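Local coordinates for mandelate racemase/muconate lactonizing enzyme, C-terminal domain protein (Paracoccus denitrificans, PDB 4DWD), which binds magnesium and, as a member of the mandelate racemase and muconate lactonizing enzyme family, probably acts as a hydro-lyase, at residues V8-V13 and V54-I59; I49-V54 and A91-A96; D141-E146 and R182-L187; R145-R150 and A157-R162; G232-V237 and V245-Q250. One frame throughout, in Å; residues are numbered along the deposited sequence. Where two conformers were deposited one is given.

Contact 1. Residues V8-V13 and V54-I59; sequences VEALSV and VVARDI
Val-8 and Val-55 each set CG1 anti to the backbone N (chi1 177° and 174°), and those two methyls are the ones that meet, Val-8 CG1 lying 3.9 Å from Val-55 CG1. The contact illustrates how a sheet and a helix are joined in the alpha+beta capping domain of the enolase superfamily: strand 5-14, the middle strand of an antiparallel sheet, packs against helix 49-63. Over the short segments the two run nearly antiparallel, at 156°, with their axes 7.7 Å apart. Such closeness fits the small residues at the centre of the interface, where Ala-10 and Ala-56 bring their CA atoms to 6.0 Å.

The two valine side chains stand roughly perpendicular to one another. Val-55 uses a single methyl for both of its strand partners, since its CG1 also comes within 4.2 Å of Ala-10 CB. On the next helix position Ala-56 adds a looser touch, its CB being 4.4 Å from Ala-10 CB. No hydrogen bond spans the two segments; the grip is wholly apolar. Val-28 of the neighbouring strand 24-32 touches both valines and extends the hydrophobic layer.

The backbone N of Val-8 hydrogen-bonds to OE2 of Glu-64, a residue seen to bind calcium in a crystal structure of this protein, though no calcium is bound to it in this chain. The helix widens into a pi-type turn at 55-59, beginning at the contact residues themselves, and Val-54 O accepts two backbone bonds, from Asp-58 N at 2.9 Å and from Ile-59 N at 3.2 Å.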
# COMPACT_ATOMS: atom_id res chain seq x y z
N VAL B 8 -25.07 -36.55 24.66
CA VAL B 8 -23.78 -36.20 24.07
C VAL B 8 -22.70 -36.75 24.99
O VAL B 8 -22.65 -36.42 26.18
CB VAL B 8 -23.62 -34.67 23.90
CG1 VAL B 8 -22.24 -34.34 23.36
CG2 VAL B 8 -24.71 -34.09 23.01
N GLU B 9 -21.84 -37.62 24.45
CA GLU B 9 -20.77 -38.23 25.23
C GLU B 9 -19.41 -37.83 24.69
O GLU B 9 -19.19 -37.82 23.48
CB GLU B 9 -20.83 -39.75 25.15
CG GLU B 9 -22.01 -40.38 25.84
CD GLU B 9 -22.09 -41.84 25.45
OE1 GLU B 9 -21.33 -42.65 26.01
OE2 GLU B 9 -22.87 -42.15 24.56
N ALA B 10 -18.49 -37.53 25.61
CA ALA B 10 -17.11 -37.19 25.27
C ALA B 10 -16.22 -38.36 25.68
O ALA B 10 -16.18 -38.72 26.86
CB ALA B 10 -16.69 -35.91 25.99
N LEU B 11 -15.51 -38.95 24.72
CA LEU B 11 -14.79 -40.21 24.92
C LEU B 11 -13.31 -40.10 24.56
O LEU B 11 -12.96 -39.70 23.45
CB LEU B 11 -15.43 -41.31 24.06
CG LEU B 11 -16.92 -41.60 24.26
CD1 LEU B 11 -17.39 -42.63 23.25
CD2 LEU B 11 -17.22 -42.04 25.69
N SER B 12 -12.46 -40.45 25.52
CA SER B 12 -11.03 -40.58 25.29
C SER B 12 -10.76 -42.06 25.04
O SER B 12 -11.05 -42.90 25.90
CB SER B 12 -10.25 -40.08 26.51
OG SER B 12 -8.86 -40.39 26.41
N VAL B 13 -10.24 -42.38 23.86
CA VAL B 13 -10.16 -43.77 23.39
C VAL B 13 -8.73 -44.19 23.06
O VAL B 13 -8.04 -43.52 22.28
CB VAL B 13 -11.08 -43.98 22.16
CG1 VAL B 13 -11.05 -45.42 21.68
CG2 VAL B 13 -12.51 -43.56 22.49
N VAL B 54 -14.47 -29.56 27.51
CA VAL B 54 -15.33 -28.48 27.05
C VAL B 54 -16.63 -29.05 26.47
O VAL B 54 -17.72 -28.53 26.73
CB VAL B 54 -14.58 -27.57 26.05
CG1 VAL B 54 -15.54 -26.63 25.33
CG2 VAL B 54 -13.50 -26.77 26.77
N VAL B 55 -16.54 -30.16 25.72
CA VAL B 55 -17.77 -30.83 25.27
C VAL B 55 -18.66 -31.22 26.46
O VAL B 55 -19.85 -30.86 26.50
CB VAL B 55 -17.46 -32.07 24.39
CG1 VAL B 55 -18.73 -32.84 24.05
CG2 VAL B 55 -16.75 -31.65 23.10
N ALA B 56 -18.09 -31.93 27.43
CA ALA B 56 -18.87 -32.46 28.55
C ALA B 56 -19.48 -31.36 29.43
O ALA B 56 -20.64 -31.44 29.83
CB ALA B 56 -18.02 -33.39 29.40
N ARG B 57 -18.69 -30.33 29.73
CA ARG B 57 -19.14 -29.31 30.68
C ARG B 57 -19.96 -28.21 30.02
O ARG B 57 -20.93 -27.71 30.61
CB ARG B 57 -17.95 -28.64 31.38
CG ARG B 57 -17.19 -29.49 32.38
CD ARG B 57 -16.22 -28.61 33.17
NE ARG B 57 -15.30 -27.87 32.31
CZ ARG B 57 -14.19 -28.39 31.77
NH1 ARG B 57 -13.85 -29.65 32.02
NH2 ARG B 57 -13.43 -27.65 30.99
N ASP B 58 -19.55 -27.80 28.82
CA ASP B 58 -20.07 -26.58 28.22
C ASP B 58 -21.08 -26.81 27.10
O ASP B 58 -22.10 -26.12 27.02
CB ASP B 58 -18.93 -25.67 27.75
CG ASP B 58 -17.92 -25.38 28.84
OD1 ASP B 58 -18.31 -25.22 30.03
OD2 ASP B 58 -16.72 -25.29 28.53
N ILE B 59 -20.80 -27.79 26.24
CA ILE B 59 -21.59 -27.98 25.02
C ILE B 59 -22.73 -28.97 25.22
O ILE B 59 -23.89 -28.67 24.88
CB ILE B 59 -20.71 -28.37 23.83
CG1 ILE B 59 -19.63 -27.31 23.59
CG2 ILE B 59 -21.54 -28.58 22.57
CD1 ILE B 59 -18.55 -27.72 22.61

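Contact 2. Residues I49-V54 and A91-A96; sequences IASLGV and ATAALA
Ser-51 faces helix 90-110 from the root of its side chain outward. Its CB lies 4.1 Å from the backbone N of Ala-94, so the first carbon already rests on the opposing helix. One bond further, OG turns to the side of its own backbone N, anti to the carbonyl carbon (chi1 -68°), and reaches the methyl of Ala-93, with Ser-51 OG and Ala-93 CB 3.6 Å apart. The same hydroxyl forms a hydrogen bond with Ile-90 O in the first turn of the facing helix, so that a polar group buried between two helices has a backbone partner instead of being stranded among methyls.

This pair illustrates how small residues let helices approach in the capping domain of the enolase superfamily, where helix 49-63 is sandwiched between the sheet and helix 90-110. The axes of the short segments come within 8.2 Å at a crossing angle of -62°, and Ser-51 CA is only 4.9 Å from Ala-94 CA. Ala-94 fills the crossing with its methyl: its CB lies 3.6 Å from Ser-51 O and also meets Val-54 CG1, one turn on, at 4.0 Å. Val-54 thereby uses its methyl anti to the backbone N, while Leu-82 and Ile-90 pack against the same side chain.

At the far side of helix 90-110, Thr-92 OG1 hydrogen-bonds to Lys-274 O of the barrel domain. Arg-57 of a neighbouring subunit packs on Ile-49 and Ala-50.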
# COMPACT_ATOMS: atom_id res chain seq x y z
N ILE B 49 -7.95 -33.99 25.65
CA ILE B 49 -8.68 -34.07 26.92
C ILE B 49 -9.36 -32.75 27.26
O ILE B 49 -10.52 -32.73 27.68
CB ILE B 49 -7.76 -34.53 28.08
CG1 ILE B 49 -7.06 -35.86 27.72
CG2 ILE B 49 -8.55 -34.62 29.39
CD1 ILE B 49 -7.98 -37.02 27.42
N ALA B 50 -8.67 -31.63 27.02
CA ALA B 50 -9.27 -30.33 27.28
C ALA B 50 -10.50 -30.12 26.37
O ALA B 50 -11.54 -29.67 26.85
CB ALA B 50 -8.25 -29.21 27.09
N SER B 51 -10.39 -30.47 25.09
CA SER B 51 -11.56 -30.37 24.20
C SER B 51 -12.73 -31.23 24.67
O SER B 51 -13.88 -30.80 24.64
CB SER B 51 -11.21 -30.70 22.75
OG SER B 51 -10.36 -29.72 22.18
N LEU B 52 -12.43 -32.45 25.10
CA LEU B 52 -13.46 -33.34 25.62
C LEU B 52 -14.13 -32.79 26.87
O LEU B 52 -15.35 -32.92 27.03
CB LEU B 52 -12.88 -34.73 25.88
CG LEU B 52 -12.42 -35.53 24.64
CD1 LEU B 52 -11.79 -36.84 25.10
CD2 LEU B 52 -13.56 -35.79 23.66
N GLY B 53 -13.35 -32.15 27.74
CA GLY B 53 -13.90 -31.48 28.92
C GLY B 53 -14.83 -30.33 28.55
O GLY B 53 -15.88 -30.13 29.18
N VAL B 54 -14.47 -29.56 27.51
CA VAL B 54 -15.33 -28.48 27.05
C VAL B 54 -16.63 -29.05 26.47
O VAL B 54 -17.72 -28.53 26.73
CB VAL B 54 -14.58 -27.57 26.05
CG1 VAL B 54 -15.54 -26.63 25.33
CG2 VAL B 54 -13.50 -26.77 26.77
N ALA B 91 -11.34 -25.12 22.03
CA ALA B 91 -12.77 -24.91 21.85
C ALA B 91 -13.21 -25.14 20.41
O ALA B 91 -14.27 -25.75 20.19
CB ALA B 91 -13.19 -23.52 22.35
N THR B 92 -12.44 -24.68 19.43
CA THR B 92 -12.84 -24.96 18.05
C THR B 92 -12.84 -26.45 17.72
O THR B 92 -13.68 -26.90 16.94
CB THR B 92 -12.02 -24.17 16.99
OG1 THR B 92 -10.62 -24.45 17.12
CG2 THR B 92 -12.26 -22.65 17.15
N ALA B 93 -11.92 -27.22 18.31
CA ALA B 93 -11.92 -28.69 18.09
C ALA B 93 -13.13 -29.35 18.75
O ALA B 93 -13.72 -30.26 18.17
CB ALA B 93 -10.63 -29.32 18.58
N ALA B 94 -13.50 -28.88 19.94
CA ALA B 94 -14.73 -29.36 20.60
C ALA B 94 -15.96 -29.11 19.73
O ALA B 94 -16.80 -30.00 19.55
CB ALA B 94 -14.88 -28.69 21.95
N LEU B 95 -16.05 -27.90 19.19
CA LEU B 95 -17.16 -27.53 18.30
C LEU B 95 -17.14 -28.34 17.00
O LEU B 95 -18.19 -28.82 16.55
CB LEU B 95 -17.13 -26.03 18.03
CG LEU B 95 -17.46 -25.17 19.24
CD1 LEU B 95 -17.00 -23.73 19.01
CD2 LEU B 95 -18.95 -25.21 19.55
N ALA B 96 -15.94 -28.51 16.41
CA ALA B 96 -15.78 -29.32 15.19
C ALA B 96 -16.28 -30.74 15.41
O ALA B 96 -17.00 -31.28 14.58
CB ALA B 96 -14.32 -29.35 14.76

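Contact 3. Residues D141-E146 and R182-L187; sequences DEVVRE and RAVREL
Helix segments 141-146 and 182-187 run in roughly the same direction, crossing at -36° with their axes 9.4 Å apart and with Val-144 and Val-184 closest at the backbone. They belong to consecutive helices on the outside of the TIM-barrel-like domain of the enolase superfamily, and their contact exemplifies how adjacent barrel helices interlock through branched side chains.

Val-144 carries most of the load because its two methyls diverge to separate partners. CG2, on the side of its backbone N and anti to the carbonyl carbon, rests on the methyl of Ala-183, with Val-144 CG2 to Ala-183 CB at 3.6 Å. CG1 fits against the forked end of Leu-187, 4.0 Å from both Leu-187 CD1 and Leu-187 CD2, as the two side chains pass each other in opposite directions. Cutting Val-144 back to an alanine removes both methyls and would probably cost Ala-183 and the Leu-187 fork these methyl contacts and open a gap at the middle of the crossing.

Closer to the barrel, Val-143 meets Val-184 nearly at a right angle, and this inner pair is buried, with Tyr-219 packing on Val-184 and Asn-135 on Val-143. Here Val-143 CG1 lies 3.6 Å from Val-184 CG2. Towards the outer edge Leu-187 also leans on backbone, its CD2 coming within 3.7 Å of Val-144 O.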
# COMPACT_ATOMS: atom_id res chain seq x y z
N ASP B 141 19.59 -42.10 5.50
CA ASP B 141 19.20 -43.44 5.06
C ASP B 141 17.88 -43.88 5.69
O ASP B 141 17.11 -44.60 5.06
CB ASP B 141 20.31 -44.48 5.34
CG ASP B 141 20.61 -44.64 6.82
OD1 ASP B 141 20.00 -45.49 7.48
OD2 ASP B 141 21.47 -43.88 7.33
N GLU B 142 17.63 -43.42 6.92
CA GLU B 142 16.36 -43.74 7.59
C GLU B 142 15.17 -43.03 6.94
O GLU B 142 14.08 -43.61 6.82
CB GLU B 142 16.44 -43.41 9.08
CG GLU B 142 17.22 -44.45 9.88
CD GLU B 142 17.76 -43.93 11.20
OE1 GLU B 142 17.46 -42.78 11.58
OE2 GLU B 142 18.51 -44.69 11.84
N VAL B 143 15.38 -41.79 6.50
CA VAL B 143 14.34 -41.09 5.78
C VAL B 143 14.00 -41.84 4.49
O VAL B 143 12.84 -42.13 4.20
CB VAL B 143 14.75 -39.64 5.45
CG1 VAL B 143 13.70 -38.98 4.57
CG2 VAL B 143 14.99 -38.83 6.72
N VAL B 144 15.04 -42.16 3.72
CA VAL B 144 14.84 -42.89 2.46
C VAL B 144 14.13 -44.24 2.69
O VAL B 144 13.19 -44.56 1.98
CB VAL B 144 16.17 -43.04 1.69
CG1 VAL B 144 15.98 -43.92 0.46
CG2 VAL B 144 16.69 -41.66 1.31
N ARG B 145 14.58 -44.98 3.70
CA ARG B 145 13.97 -46.28 3.99
C ARG B 145 12.48 -46.16 4.30
O ARG B 145 11.67 -46.93 3.77
CB ARG B 145 14.70 -46.98 5.14
CG ARG B 145 14.18 -48.39 5.37
CD ARG B 145 14.94 -49.15 6.44
NE ARG B 145 14.50 -50.55 6.48
CZ ARG B 145 14.93 -51.54 5.68
NH1 ARG B 145 15.84 -51.33 4.72
NH2 ARG B 145 14.42 -52.75 5.83
N GLU B 146 12.11 -45.19 5.13
CA GLU B 146 10.71 -45.05 5.52
C GLU B 146 9.86 -44.56 4.35
O GLU B 146 8.74 -45.04 4.15
CB GLU B 146 10.59 -44.12 6.73
CG GLU B 146 9.16 -43.92 7.24
CD GLU B 146 8.44 -45.18 7.72
OE1 GLU B 146 9.03 -46.28 7.84
OE2 GLU B 146 7.23 -45.05 8.00
N ARG B 182 17.01 -33.99 -0.97
CA ARG B 182 17.71 -34.46 -2.17
C ARG B 182 17.64 -35.98 -2.30
O ARG B 182 17.33 -36.51 -3.37
CB ARG B 182 19.16 -33.97 -2.18
CG ARG B 182 19.97 -34.49 -3.38
CD ARG B 182 21.35 -33.85 -3.43
NE ARG B 182 21.27 -32.54 -4.09
CZ ARG B 182 21.40 -32.35 -5.40
NH1 ARG B 182 21.63 -33.38 -6.21
NH2 ARG B 182 21.30 -31.13 -5.91
N ALA B 183 17.91 -36.67 -1.19
CA ALA B 183 17.90 -38.13 -1.22
C ALA B 183 16.51 -38.68 -1.56
O ALA B 183 16.38 -39.71 -2.25
CB ALA B 183 18.38 -38.67 0.11
N VAL B 184 15.47 -38.01 -1.06
CA VAL B 184 14.10 -38.43 -1.35
C VAL B 184 13.75 -38.21 -2.82
O VAL B 184 13.13 -39.07 -3.44
CB VAL B 184 13.08 -37.78 -0.37
CG1 VAL B 184 11.64 -38.05 -0.81
CG2 VAL B 184 13.31 -38.33 1.05
N ARG B 185 14.19 -37.09 -3.39
CA ARG B 185 14.00 -36.87 -4.84
C ARG B 185 14.70 -37.97 -5.64
O ARG B 185 14.14 -38.49 -6.61
CB ARG B 185 14.51 -35.48 -5.24
CG ARG B 185 14.69 -35.28 -6.75
CD ARG B 185 13.38 -35.42 -7.53
NE ARG B 185 12.48 -34.32 -7.24
CZ ARG B 185 11.16 -34.32 -7.48
NH1 ARG B 185 10.56 -35.37 -8.02
NH2 ARG B 185 10.46 -33.24 -7.17
N GLU B 186 15.91 -38.34 -5.23
CA GLU B 186 16.65 -39.37 -5.95
C GLU B 186 15.95 -40.73 -5.88
O GLU B 186 15.92 -41.49 -6.85
CB GLU B 186 18.09 -39.45 -5.43
CG GLU B 186 18.89 -38.21 -5.83
CD GLU B 186 20.31 -38.18 -5.34
OE1 GLU B 186 20.81 -39.21 -4.82
OE2 GLU B 186 20.95 -37.12 -5.49
N LEU B 187 15.37 -41.03 -4.72
CA LEU B 187 14.59 -42.26 -4.55
C LEU B 187 13.36 -42.31 -5.45
O LEU B 187 13.11 -43.31 -6.13
CB LEU B 187 14.17 -42.42 -3.09
CG LEU B 187 13.16 -43.52 -2.76
CD1 LEU B 187 13.83 -44.89 -2.81
CD2 LEU B 187 12.52 -43.28 -1.40

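Contact 4. Residues R145-R150 and A157-R162; sequences REVARR and AAVKIR
Val-147 points two methyls at two residues of one strand, and the side chains meet at different inclinations. Against Val-159 it lies aslant, with Val-147 CG1 4.1 Å from Val-159 CG1. Against Ile-161 it stands nearly square, and the fit is tighter, Val-147 CG2 being 3.7 Å from Ile-161 CG2. Ile-161 reaches it with the short branch, because its CG1 sits between the backbone N and the carbonyl carbon (chi1 48°) and leaves CG2 to face the helix. Ile-132 of the preceding strand and Leu-188 of helix 174-188 also touch Val-147, which is thus buried at a junction of strands and helices.

On the helix itself, Arg-149 grips Glu-146 side-on, one nitrogen to each oxygen. Arg-149 NE meets Glu-146 OE1 at 2.8 Å from above the carboxylate plane, while Arg-149 NH2 approaches Glu-146 OE2 on the syn side at 2.7 Å; the carboxylate lies at the guanidinium edge. Arg-150 and Arg-162 bring like charges near one another, but each has its own acid, Glu-154 and Asp-327 respectively.

Lys-160, between the two apolar strand residues, forms a salt bridge with Glu-223, a residue seen to bind calcium in a crystal structure of this protein. A helix folded back on the strand that follows it in this way is the packing of a beta-alpha-beta crossover, here strand 125-132, helix 140-154 and strand 158-162 of the barrel.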
# COMPACT_ATOMS: atom_id res chain seq x y z
N ARG B 145 14.58 -44.98 3.70
CA ARG B 145 13.97 -46.28 3.99
C ARG B 145 12.48 -46.16 4.30
O ARG B 145 11.67 -46.93 3.77
CB ARG B 145 14.70 -46.98 5.14
CG ARG B 145 14.18 -48.39 5.37
CD ARG B 145 14.94 -49.15 6.44
NE ARG B 145 14.50 -50.55 6.48
CZ ARG B 145 14.93 -51.54 5.68
NH1 ARG B 145 15.84 -51.33 4.72
NH2 ARG B 145 14.42 -52.75 5.83
N GLU B 146 12.11 -45.19 5.13
CA GLU B 146 10.71 -45.05 5.52
C GLU B 146 9.86 -44.56 4.35
O GLU B 146 8.74 -45.04 4.15
CB GLU B 146 10.59 -44.12 6.73
CG GLU B 146 9.16 -43.92 7.24
CD GLU B 146 8.44 -45.18 7.72
OE1 GLU B 146 9.03 -46.28 7.84
OE2 GLU B 146 7.23 -45.05 8.00
N VAL B 147 10.38 -43.62 3.55
CA VAL B 147 9.63 -43.19 2.37
C VAL B 147 9.40 -44.37 1.42
O VAL B 147 8.28 -44.57 0.94
CB VAL B 147 10.32 -42.01 1.65
CG1 VAL B 147 9.61 -41.70 0.33
CG2 VAL B 147 10.34 -40.77 2.55
N ALA B 148 10.44 -45.15 1.15
CA ALA B 148 10.31 -46.30 0.25
C ALA B 148 9.27 -47.28 0.79
O ALA B 148 8.45 -47.79 0.03
CB ALA B 148 11.65 -46.99 0.06
N ARG B 149 9.29 -47.52 2.10
CA ARG B 149 8.33 -48.44 2.73
C ARG B 149 6.87 -47.98 2.52
O ARG B 149 6.02 -48.78 2.11
CB ARG B 149 8.63 -48.58 4.22
CG ARG B 149 7.81 -49.63 4.94
CD ARG B 149 8.07 -49.59 6.44
NE ARG B 149 7.45 -48.43 7.08
CZ ARG B 149 6.17 -48.34 7.42
NH1 ARG B 149 5.34 -49.35 7.17
NH2 ARG B 149 5.70 -47.23 8.00
N ARG B 150 6.60 -46.71 2.81
CA ARG B 150 5.24 -46.16 2.73
C ARG B 150 4.78 -46.15 1.28
O ARG B 150 3.63 -46.46 0.98
CB ARG B 150 5.19 -44.74 3.31
CG ARG B 150 5.52 -44.58 4.79
CD ARG B 150 4.35 -44.87 5.74
NE ARG B 150 3.10 -44.24 5.30
CZ ARG B 150 2.64 -43.06 5.70
NH1 ARG B 150 3.28 -42.35 6.63
NH2 ARG B 150 1.51 -42.60 5.18
N ALA B 157 -0.28 -40.77 -4.90
CA ALA B 157 -0.16 -39.82 -6.00
C ALA B 157 0.91 -38.76 -5.73
O ALA B 157 1.34 -38.06 -6.65
CB ALA B 157 -1.51 -39.18 -6.28
N ALA B 158 1.29 -38.63 -4.46
CA ALA B 158 2.32 -37.68 -4.00
C ALA B 158 2.89 -38.14 -2.67
O ALA B 158 2.31 -39.00 -2.01
CB ALA B 158 1.75 -36.27 -3.88
N VAL B 159 4.04 -37.59 -2.28
CA VAL B 159 4.67 -37.89 -0.99
C VAL B 159 4.95 -36.57 -0.28
O VAL B 159 5.37 -35.62 -0.93
CB VAL B 159 6.00 -38.65 -1.18
CG1 VAL B 159 6.77 -38.73 0.12
CG2 VAL B 159 5.72 -40.03 -1.75
N LYS B 160 4.70 -36.50 1.03
CA LYS B 160 5.12 -35.32 1.80
C LYS B 160 5.99 -35.80 2.94
O LYS B 160 5.59 -36.70 3.68
CB LYS B 160 3.90 -34.55 2.35
CG LYS B 160 4.27 -33.23 3.02
CD LYS B 160 3.06 -32.45 3.50
CE LYS B 160 2.58 -32.95 4.85
NZ LYS B 160 1.26 -32.35 5.22
N ILE B 161 7.18 -35.22 3.05
CA ILE B 161 8.08 -35.52 4.17
C ILE B 161 8.01 -34.39 5.19
O ILE B 161 8.19 -33.21 4.86
CB ILE B 161 9.53 -35.80 3.70
CG1 ILE B 161 10.04 -34.73 2.71
CG2 ILE B 161 9.57 -37.19 3.06
CD1 ILE B 161 11.50 -34.89 2.30
N ARG B 162 7.70 -34.75 6.43
CA ARG B 162 7.50 -33.76 7.51
C ARG B 162 8.59 -33.89 8.54
O ARG B 162 9.09 -34.99 8.79
CB ARG B 162 6.14 -33.95 8.19
CG ARG B 162 4.99 -34.36 7.28
CD ARG B 162 3.63 -34.17 7.95
NE ARG B 162 3.61 -34.77 9.29
CZ ARG B 162 3.36 -36.05 9.54
NH1 ARG B 162 3.04 -36.89 8.56
NH2 ARG B 162 3.42 -36.49 10.79

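Contact 5. Residues G232-V237 and V245-Q250; sequences GAMGEV and VSAGEQ
Met-234, a selenomethionine in the crystallised protein, lays its side chain over the methyl of Ala-247. Its CG goes anti to the backbone N (chi1 -171°), and the chain then bends at both following bonds, so that three successive atoms curl round one carbon: Met-234 CG is 3.8 Å from Ala-247 CB, SE is 3.9 Å from the same atom, and CE is 4.2 Å from it. The contact is a worked case of a barrel helix packing on its following strand, within the beta-alpha-beta unit of strand 221-223, helix 231-240 and strand 244-246.

One turn along the helix, Val-237 and Val-245 cross nearly perpendicularly, Val-237 CG1 standing 4.2 Å from Val-245 CG2. The other branch of Val-245 leans on helix backbone, its CG1 being 4.2 Å from Met-234 O. Val-204 and Ala-207 of helix 204-216 also pack on Val-237.

Past Ala-247 the chain leaves the packed layer for the metal site at the mouth of the barrel. Glu-249, with Asp-197 and Glu-223, is seen to bind calcium there in a crystal structure of this protein, although that calcium is not bound to this chain. The connecting Gly-248 has a phi of 120°, where any side chain would press on the carbonyl O of Ala-247, and its backbone N donates a hydrogen bond to Glu-224 OE2.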
# COMPACT_ATOMS: atom_id res chain seq x y z
N GLY B 232 2.24 -12.53 9.06
CA GLY B 232 2.87 -11.66 8.07
C GLY B 232 4.07 -12.33 7.42
O GLY B 232 4.20 -12.32 6.17
N ALA B 233 4.93 -12.93 8.24
CA ALA B 233 6.12 -13.62 7.73
C ALA B 233 5.77 -14.82 6.87
O ALA B 233 6.42 -15.07 5.85
CB ALA B 233 7.01 -14.04 8.88
N MSE B 234 4.74 -15.57 7.27
CA MSE B 234 4.30 -16.73 6.48
C MSE B 234 3.92 -16.31 5.08
O MSE B 234 4.37 -16.91 4.11
CB MSE B 234 3.12 -17.37 7.19
CG MSE B 234 2.69 -18.72 6.60
SE MSE B 234 3.89 -20.22 7.08
CE MSE B 234 3.32 -20.30 8.96
N GLY B 235 3.11 -15.26 4.98
CA GLY B 235 2.68 -14.77 3.67
C GLY B 235 3.80 -14.12 2.87
O GLY B 235 3.82 -14.20 1.65
N GLU B 236 4.73 -13.47 3.58
CA GLU B 236 5.90 -12.86 2.93
C GLU B 236 6.75 -13.94 2.27
O GLU B 236 7.16 -13.81 1.10
CB GLU B 236 6.74 -12.09 3.95
CG GLU B 236 8.04 -11.56 3.37
CD GLU B 236 8.84 -10.76 4.38
OE1 GLU B 236 8.25 -9.86 5.02
OE2 GLU B 236 10.06 -11.02 4.52
N VAL B 237 6.99 -15.03 3.01
CA VAL B 237 7.79 -16.12 2.47
C VAL B 237 7.06 -16.72 1.28
O VAL B 237 7.70 -17.00 0.24
CB VAL B 237 8.10 -17.18 3.55
CG1 VAL B 237 8.68 -18.46 2.95
CG2 VAL B 237 9.04 -16.60 4.61
N VAL B 245 4.04 -22.15 -1.00
CA VAL B 245 4.06 -22.18 0.45
C VAL B 245 2.64 -22.39 0.95
O VAL B 245 1.70 -21.74 0.48
CB VAL B 245 4.67 -20.90 1.01
CG1 VAL B 245 4.43 -20.77 2.51
CG2 VAL B 245 6.16 -20.87 0.69
N SER B 246 2.47 -23.35 1.87
CA SER B 246 1.15 -23.64 2.43
C SER B 246 1.14 -23.48 3.94
O SER B 246 2.16 -23.63 4.59
CB SER B 246 0.69 -25.05 2.02
OG SER B 246 1.51 -26.04 2.61
N ALA B 247 -0.03 -23.15 4.47
CA ALA B 247 -0.21 -23.02 5.91
C ALA B 247 -1.69 -23.16 6.18
O ALA B 247 -2.46 -23.38 5.25
CB ALA B 247 0.29 -21.65 6.39
N GLY B 248 -2.08 -23.03 7.43
CA GLY B 248 -3.48 -23.12 7.80
C GLY B 248 -3.81 -24.23 8.78
O GLY B 248 -4.87 -24.22 9.39
N GLU B 249 -2.91 -25.18 8.97
CA GLU B 249 -3.23 -26.29 9.86
C GLU B 249 -3.37 -25.81 11.30
O GLU B 249 -4.05 -26.45 12.08
CB GLU B 249 -2.21 -27.42 9.76
CG GLU B 249 -0.81 -27.04 10.18
CD GLU B 249 -0.08 -28.19 10.82
OE1 GLU B 249 0.52 -28.00 11.90
OE2 GLU B 249 -0.11 -29.30 10.25
N GLN B 250 -2.70 -24.72 11.64
CA GLN B 250 -2.82 -24.09 12.97
C GLN B 250 -3.58 -22.77 12.86
O GLN B 250 -3.27 -21.81 13.58
CB GLN B 250 -1.45 -23.86 13.59
CG GLN B 250 -0.69 -25.15 13.85
CD GLN B 250 0.63 -24.89 14.55
OE1 GLN B 250 0.67 -24.60 15.75
NE2 GLN B 250 1.73 -25.00 13.81

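How the contacts relate
The five contacts fall into two domains. Contacts 1 and 2 both use helix 49-63, share Val-54 and have centres 7 Å apart; their segments alternate along the chain, stacking sheet, helix and helix into the N-terminal capping domain. Contacts 3 and 4 follow, 8 Å apart between centres; they join adjoining turns of helix 140-154 to the next helix and the next strand, and touch where Leu-187 and Val-184 pack on Val-147. Contact 5 comes last, about 23 Å from contact 4 between centres, on the same barrel sheet. Contact 2 comes within about 8 Å of contact 5 at nearest atoms, consistent with a capping domain lying over the barrel mouth, where the metal-binding acids gather.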